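Local structure of flagellar hook-associated protein 2 (Bdellovibrio bacteriovorus, 6KTY) at residues Glu36-Leu40 against Phe180-Ala184; Leu120-Asn124 against Leu164-Lys168. The protein probably caps the growing tip of the flagellar filament, where it keeps exported flagellin from leaking away and helps it polymerise. All coordinates share one frame; numbering follows the deposited sequence.

Contact 1: Glu36-Leu40 against Phe180-Ala184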
ATOM      1  N   GLU A  36      -4.352 -12.699  -3.330  1.00 29.22           N
ATOM      2  CA  GLU A  36      -4.417 -11.589  -2.418  1.00 28.31           C
ATOM      3  C   GLU A  36      -4.214 -12.076  -0.975  1.00 27.27           C
ATOM      4  O   GLU A  36      -4.978 -12.926  -0.491  1.00 26.66           O
ATOM      5  CB  GLU A  36      -5.801 -10.965  -2.509  1.00 28.42           C
ATOM      6  CG  GLU A  36      -5.915  -9.675  -1.748  1.00 27.72           C
ATOM      7  CD  GLU A  36      -7.278  -9.041  -1.858  1.00 29.29           C
ATOM      8  OE1 GLU A  36      -7.953  -9.270  -2.870  1.00 30.71           O
ATOM      9  OE2 GLU A  36      -7.659  -8.269  -0.953  1.00 31.26           O
ATOM     10  N   VAL A  37      -3.219 -11.535  -0.283  1.00 25.67           N
ATOM     11  CA  VAL A  37      -3.059 -11.849   1.145  1.00 24.16           C
ATOM     12  C   VAL A  37      -3.862 -10.837   1.966  1.00 24.00           C
ATOM     13  O   VAL A  37      -3.458  -9.665   2.094  1.00 23.21           O
ATOM     14  CB  VAL A  37      -1.610 -11.819   1.572  1.00 24.89           C
ATOM     15  CG1 VAL A  37      -1.514 -12.303   3.060  1.00 23.20           C
ATOM     16  CG2 VAL A  37      -0.781 -12.636   0.637  1.00 24.77           C
ATOM     17  N   VAL A  38      -5.021 -11.266   2.473  1.00 23.61           N
ATOM     18  CA  VAL A  38      -5.918 -10.386   3.223  1.00 25.23           C
ATOM     19  C   VAL A  38      -5.395 -10.218   4.663  1.00 26.32           C
ATOM     20  O   VAL A  38      -5.285  -9.115   5.142  1.00 25.97           O
ATOM     21  CB  VAL A  38      -7.394 -10.874   3.192  1.00 25.45           C
ATOM     22  CG1 VAL A  38      -8.280  -9.946   3.992  1.00 29.00           C
ATOM     23  CG2 VAL A  38      -7.900 -10.900   1.714  1.00 25.23           C
ATOM     24  N   GLN A  39      -5.024 -11.312   5.310  1.00 27.58           N
ATOM     25  CA  GLN A  39      -4.508 -11.251   6.683  1.00 29.19           C
ATOM     26  C   GLN A  39      -3.496 -12.361   6.846  1.00 27.90           C
ATOM     27  O   GLN A  39      -3.726 -13.476   6.345  1.00 27.40           O
ATOM     28  CB  GLN A  39      -5.718 -11.456   7.592  1.00 31.13           C
ATOM     29  CG  GLN A  39      -5.462 -11.672   9.037  1.00 34.36           C
ATOM     30  CD  GLN A  39      -6.760 -12.061   9.725  1.00 36.93           C
ATOM     31  OE1 GLN A  39      -7.637 -11.222   9.910  1.00 35.65           O
ATOM     32  NE2 GLN A  39      -6.891 -13.345  10.092  1.00 35.41           N
ATOM     33  N   LEU A  40      -2.384 -12.092   7.518  1.00 26.68           N
ATOM     34  CA  LEU A  40      -1.460 -13.158   7.827  1.00 27.71           C
ATOM     35  C   LEU A  40      -2.094 -14.074   8.877  1.00 27.87           C
ATOM     36  O   LEU A  40      -2.970 -13.665   9.632  1.00 26.81           O
ATOM     37  CB  LEU A  40      -0.137 -12.614   8.351  1.00 27.81           C
ATOM     38  CG  LEU A  40       0.691 -11.793   7.365  1.00 27.35           C
ATOM     39  CD1 LEU A  40       1.870 -11.215   8.137  1.00 27.90           C
ATOM     40  CD2 LEU A  40       1.207 -12.597   6.153  1.00 26.90           C
ATOM     41  N   PHE A 180       3.834 -16.298   2.418  1.00 30.85           N
ATOM     42  CA  PHE A 180       3.269 -14.958   2.501  1.00 30.71           C
ATOM     43  C   PHE A 180       4.222 -14.059   3.294  1.00 30.54           C
ATOM     44  O   PHE A 180       4.522 -14.343   4.474  1.00 30.97           O
ATOM     45  CB  PHE A 180       1.862 -14.987   3.131  1.00 30.01           C
ATOM     46  CG  PHE A 180       0.996 -16.069   2.579  1.00 32.52           C
ATOM     47  CD1 PHE A 180       0.967 -16.320   1.214  1.00 34.96           C
ATOM     48  CD2 PHE A 180       0.220 -16.856   3.412  1.00 34.88           C
ATOM     49  CE1 PHE A 180       0.178 -17.339   0.687  1.00 36.77           C
ATOM     50  CE2 PHE A 180      -0.553 -17.879   2.897  1.00 35.93           C
ATOM     51  CZ  PHE A 180      -0.560 -18.129   1.528  1.00 37.00           C
ATOM     52  N   LYS A 181       4.691 -12.984   2.666  1.00 30.34           N
ATOM     53  CA  LYS A 181       5.654 -12.064   3.324  1.00 30.28           C
ATOM     54  C   LYS A 181       4.996 -10.897   4.076  1.00 29.40           C
ATOM     55  O   LYS A 181       5.594 -10.313   4.985  1.00 30.95           O
ATOM     56  CB  LYS A 181       6.591 -11.498   2.301  1.00 31.01           C
ATOM     57  CG  LYS A 181       7.269 -12.481   1.392  1.00 32.93           C
ATOM     58  CD  LYS A 181       8.162 -13.378   2.162  1.00 35.41           C
ATOM     59  CE  LYS A 181       9.108 -14.104   1.253  1.00 36.82           C
ATOM     60  NZ  LYS A 181       9.930 -15.069   2.023  1.00 39.81           N
ATOM     61  N   SER A 182       3.799 -10.510   3.663  1.00 28.00           N
ATOM     62  CA  SER A 182       3.054  -9.427   4.304  1.00 26.50           C
ATOM     63  C   SER A 182       1.596  -9.529   3.968  1.00 26.59           C
ATOM     64  O   SER A 182       1.249 -10.142   2.980  1.00 27.61           O
ATOM     65  CB  SER A 182       3.612  -8.044   3.859  1.00 26.71           C
ATOM     66  OG  SER A 182       3.480  -7.827   2.459  1.00 26.92           O
ATOM     67  N   ALA A 183       0.741  -8.921   4.782  1.00 26.99           N
ATOM     68  CA  ALA A 183      -0.688  -8.810   4.496  1.00 27.25           C
ATOM     69  C   ALA A 183      -0.892  -7.551   3.661  1.00 27.24           C
ATOM     70  O   ALA A 183      -0.285  -6.528   3.925  1.00 27.02           O
ATOM     71  CB  ALA A 183      -1.476  -8.710   5.780  1.00 27.29           C
ATOM     72  N   ALA A 184      -1.715  -7.620   2.625  1.00 26.66           N
ATOM     73  CA  ALA A 184      -1.952  -6.407   1.834  1.00 27.66           C
ATOM     74  C   ALA A 184      -3.353  -6.443   1.308  1.00 28.15           C
ATOM     75  O   ALA A 184      -3.583  -6.763   0.139  1.00 27.41           O
ATOM     76  CB  ALA A 184      -0.933  -6.280   0.725  1.00 27.97           C
TER
HETATM   77  O   HOH W   1      -2.366  -9.000  -1.274  1.00 22.10           O
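Glu36 brings CG within 4.2 Å of Ala184 O, while its carboxylate bonds instead to Gly186, whose backbone N-H is held by OE2. Val37 carries the polar part of the contact and shares the apolar part with Leu40. Its carbonyl O takes the one direct hydrogen bond, from Ala184 N at 2.7 Å and nearly straight (160° at the hydrogen), and a water links Val37 N to Ala184 O, so both backbone polar groups of this valine are tied to the same alanine. CG1, anti to the backbone N (chi1 -174°), comes within 3.5 Å of Ser182 O, a buried oxygen without a polar partner in the model; CG2 meets the Phe180 ring obliquely at CD1. Val38 and Gln39 point their CB atoms away, yet Val38 O passes 3.9 Å from Ala183 CB. Leu40 then returns to the contact: CD2 lies 3.9 Å from Phe180 CB, and CG rests against the backbone N and the CB of Ala183. Loop 180-184 thus packs on the end of strand 32-39, just where Val38 and Gln39 share Lys154 of strand 153-157 as partner in a classic beta bulge.

Contact 2: Leu120-Asn124 against Leu164-Lys168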
ATOM      1  N   LEU A 120       3.961 -20.567  19.434  1.00 30.59           N
ATOM      2  CA  LEU A 120       4.929 -20.697  18.344  1.00 31.71           C
ATOM      3  C   LEU A 120       4.227 -20.961  17.014  1.00 32.16           C
ATOM      4  O   LEU A 120       4.840 -20.810  15.972  1.00 33.26           O
ATOM      5  CB  LEU A 120       5.933 -21.809  18.636  1.00 33.91           C
ATOM      6  CG  LEU A 120       6.899 -21.524  19.795  1.00 37.29           C
ATOM      7  CD1 LEU A 120       7.654 -22.802  20.196  1.00 41.45           C
ATOM      8  CD2 LEU A 120       7.878 -20.413  19.394  1.00 39.17           C
ATOM      9  N   SER A 121       2.945 -21.367  17.049  1.00 31.31           N
ATOM     10  CA  SER A 121       2.200 -21.715  15.823  1.00 31.58           C
ATOM     11  C   SER A 121       1.026 -20.804  15.616  1.00 30.24           C
ATOM     12  O   SER A 121       0.369 -20.379  16.565  1.00 29.27           O
ATOM     13  CB  SER A 121       1.661 -23.142  15.885  1.00 33.11           C
ATOM     14  OG  SER A 121       2.725 -24.064  16.002  1.00 32.94           O
ATOM     15  N   THR A 122       0.750 -20.560  14.348  1.00 30.55           N
ATOM     16  CA  THR A 122      -0.384 -19.759  13.918  1.00 29.73           C
ATOM     17  C   THR A 122      -1.554 -20.699  13.615  1.00 31.46           C
ATOM     18  O   THR A 122      -1.388 -21.917  13.618  1.00 30.15           O
ATOM     19  CB  THR A 122      -0.010 -18.995  12.638  1.00 30.03           C
ATOM     20  OG1 THR A 122       0.277 -19.937  11.613  1.00 29.67           O
ATOM     21  CG2 THR A 122       1.245 -18.060  12.855  1.00 26.96           C
ATOM     22  N   GLY A 123      -2.727 -20.126  13.354  1.00 30.86           N
ATOM     23  CA  GLY A 123      -3.886 -20.900  12.916  1.00 32.72           C
ATOM     24  C   GLY A 123      -4.906 -21.125  14.014  1.00 34.90           C
ATOM     25  O   GLY A 123      -4.562 -21.227  15.192  1.00 34.43           O
ATOM     26  N   ASN A 124      -6.173 -21.197  13.646  1.00 37.39           N
ATOM     27  CA  ASN A 124      -7.222 -21.490  14.630  1.00 40.14           C
ATOM     28  C   ASN A 124      -7.027 -22.725  15.474  1.00 41.62           C
ATOM     29  O   ASN A 124      -7.416 -22.760  16.641  1.00 42.79           O
ATOM     30  CB  ASN A 124      -8.576 -21.609  13.972  1.00 42.33           C
ATOM     31  CG  ASN A 124      -9.357 -20.388  14.170  1.00 45.26           C
ATOM     32  OD1 ASN A 124      -9.141 -19.393  13.470  1.00 48.97           O
ATOM     33  ND2 ASN A 124     -10.215 -20.399  15.186  1.00 47.16           N
ATOM     34  N   LEU A 164      -6.178 -20.399   5.611  1.00 28.08           N
ATOM     35  CA  LEU A 164      -5.036 -21.292   5.743  1.00 28.92           C
ATOM     36  C   LEU A 164      -4.485 -21.234   7.188  1.00 29.20           C
ATOM     37  O   LEU A 164      -4.495 -20.187   7.837  1.00 29.33           O
ATOM     38  CB  LEU A 164      -3.941 -20.929   4.754  1.00 28.77           C
ATOM     39  CG  LEU A 164      -4.370 -20.740   3.286  1.00 31.20           C
ATOM     40  CD1 LEU A 164      -3.164 -20.423   2.460  1.00 32.58           C
ATOM     41  CD2 LEU A 164      -5.034 -21.983   2.763  1.00 32.75           C
ATOM     42  N   PRO A 165      -3.994 -22.365   7.686  1.00 30.79           N
ATOM     43  CA  PRO A 165      -3.443 -22.419   9.037  1.00 31.25           C
ATOM     44  C   PRO A 165      -2.118 -21.660   9.235  1.00 31.17           C
ATOM     45  O   PRO A 165      -1.877 -21.115  10.328  1.00 31.56           O
ATOM     46  CB  PRO A 165      -3.251 -23.937   9.274  1.00 32.13           C
ATOM     47  CG  PRO A 165      -3.125 -24.524   7.924  1.00 33.96           C
ATOM     48  CD  PRO A 165      -3.990 -23.693   7.019  1.00 31.70           C
ATOM     49  N   ASP A 166      -1.279 -21.636   8.193  1.00 31.80           N
ATOM     50  CA  ASP A 166       0.051 -21.056   8.237  1.00 31.46           C
ATOM     51  C   ASP A 166       0.215 -20.004   7.127  1.00 31.58           C
ATOM     52  O   ASP A 166      -0.637 -19.893   6.228  1.00 31.87           O
ATOM     53  CB  ASP A 166       1.121 -22.128   8.025  1.00 33.49           C
ATOM     54  CG  ASP A 166       1.136 -23.191   9.132  1.00 38.06           C
ATOM     55  OD1 ASP A 166       1.115 -22.819  10.332  1.00 41.18           O
ATOM     56  OD2 ASP A 166       1.209 -24.398   8.791  1.00 38.78           O
ATOM     57  N   ASN A 167       1.358 -19.314   7.156  1.00 30.09           N
ATOM     58  CA  ASN A 167       1.693 -18.295   6.172  1.00 30.72           C
ATOM     59  C   ASN A 167       2.500 -18.866   5.035  1.00 31.40           C
ATOM     60  O   ASN A 167       3.484 -18.282   4.577  1.00 30.32           O
ATOM     61  CB  ASN A 167       2.364 -17.097   6.865  1.00 28.76           C
ATOM     62  CG  ASN A 167       1.395 -16.393   7.763  1.00 28.77           C
ATOM     63  OD1 ASN A 167       0.333 -16.060   7.310  1.00 25.62           O
ATOM     64  ND2 ASN A 167       1.729 -16.190   9.024  1.00 26.96           N
ATOM     65  N   LYS A 168       2.043 -20.027   4.596  1.00 33.31           N
ATOM     66  CA  LYS A 168       2.608 -20.718   3.445  1.00 35.73           C
ATOM     67  C   LYS A 168       1.535 -21.602   2.831  1.00 37.04           C
ATOM     68  O   LYS A 168       0.538 -21.893   3.477  1.00 38.16           O
ATOM     69  CB  LYS A 168       3.835 -21.556   3.822  1.00 36.41           C
ATOM     70  CG  LYS A 168       3.627 -22.612   4.903  1.00 38.42           C
ATOM     71  CD  LYS A 168       4.829 -23.592   4.961  1.00 42.39           C
TER
HETATM   72  O   HOH W   2       2.596 -19.683   9.786  1.00 34.30           O
HETATM   73  O   HOH W   3      -0.416 -24.267  12.400  1.00 39.23           O
HETATM   74  O   HOH W   4       2.690 -21.995  12.291  1.00 41.24           O
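Thr122 and Pro165 make the direct polar link between these two loops: Thr122 OG1 donates to Pro165 O at 2.8 Å. The hydroxyl comes in the plane of the carbonyl, on a lone pair, with a C=O...O angle of 138°. A chi1 of 62° sets OG1 between the threonine's own backbone N and carbonyl carbon, and from there it faces the 164-168 loop. Asp166 OD1 stands 3.3 Å from the same hydroxyl oxygen, its side chain lying at a slant to that of the threonine.

Water carries the rest of the polar contact. One molecule donates to Thr122 OG1 and accepts from Asn167 N, so the hydroxyl is gripped as donor and as acceptor at once. Two more gather at Asp166 OD1: one donates to it at 2.6 Å and accepts from Thr122 N, the other donates both to it and to Thr122 O. A single carboxylate oxygen thereby reaches the backbone on both sides of the threonine CA.

Van der Waals contact is slight. Gly123 CA sits 3.3 Å from Pro165 O, a close approach made at a positive phi of 103°, a backbone angle suited to glycine. Thr122 CG2 lies 4.3 Å from Asn167 ND2, a loose contact; the amide oxygen of Asn167 bonds to Ala41 N.

The 120-124 loop leads from strand 113-119 of the four-stranded sheet to strand 129-136, while 164-168 spans the turn from the end of strand 160-164, an outermost strand of the five-stranded sheet within this chain, to the start of strand 168-169. Thr122 also touches Ala41 and Lys43, in the link from strand 32-39 to strand 45-48, and Arg106 of a third subunit packs on Pro165.

Contacts 1 and 2 lie about 12 Å apart between centres and touch directly. Phe180 N probably hydrogen-bonds to Asn167 O at 3.0 Å, and the Phe180 ring reaches Leu164, with CZ 3.6 Å from Leu164 CD1. Leu40 CA packs against Asn167 OD1 at 3.5 Å. Along the chain, 120-124 and 164-168 both fall between the two halves of contact 1. Contact 1 packs a loop against the end of strand 32-39 of the five-stranded sheet, whereas contact 2 ties that region to a loop of the four-stranded sheet. Arg190 of a second subunit touches both: it hydrogen-bonds to Phe180 O and packs on Leu40 and Asn167. This chain is a fragment of the longer cap protein.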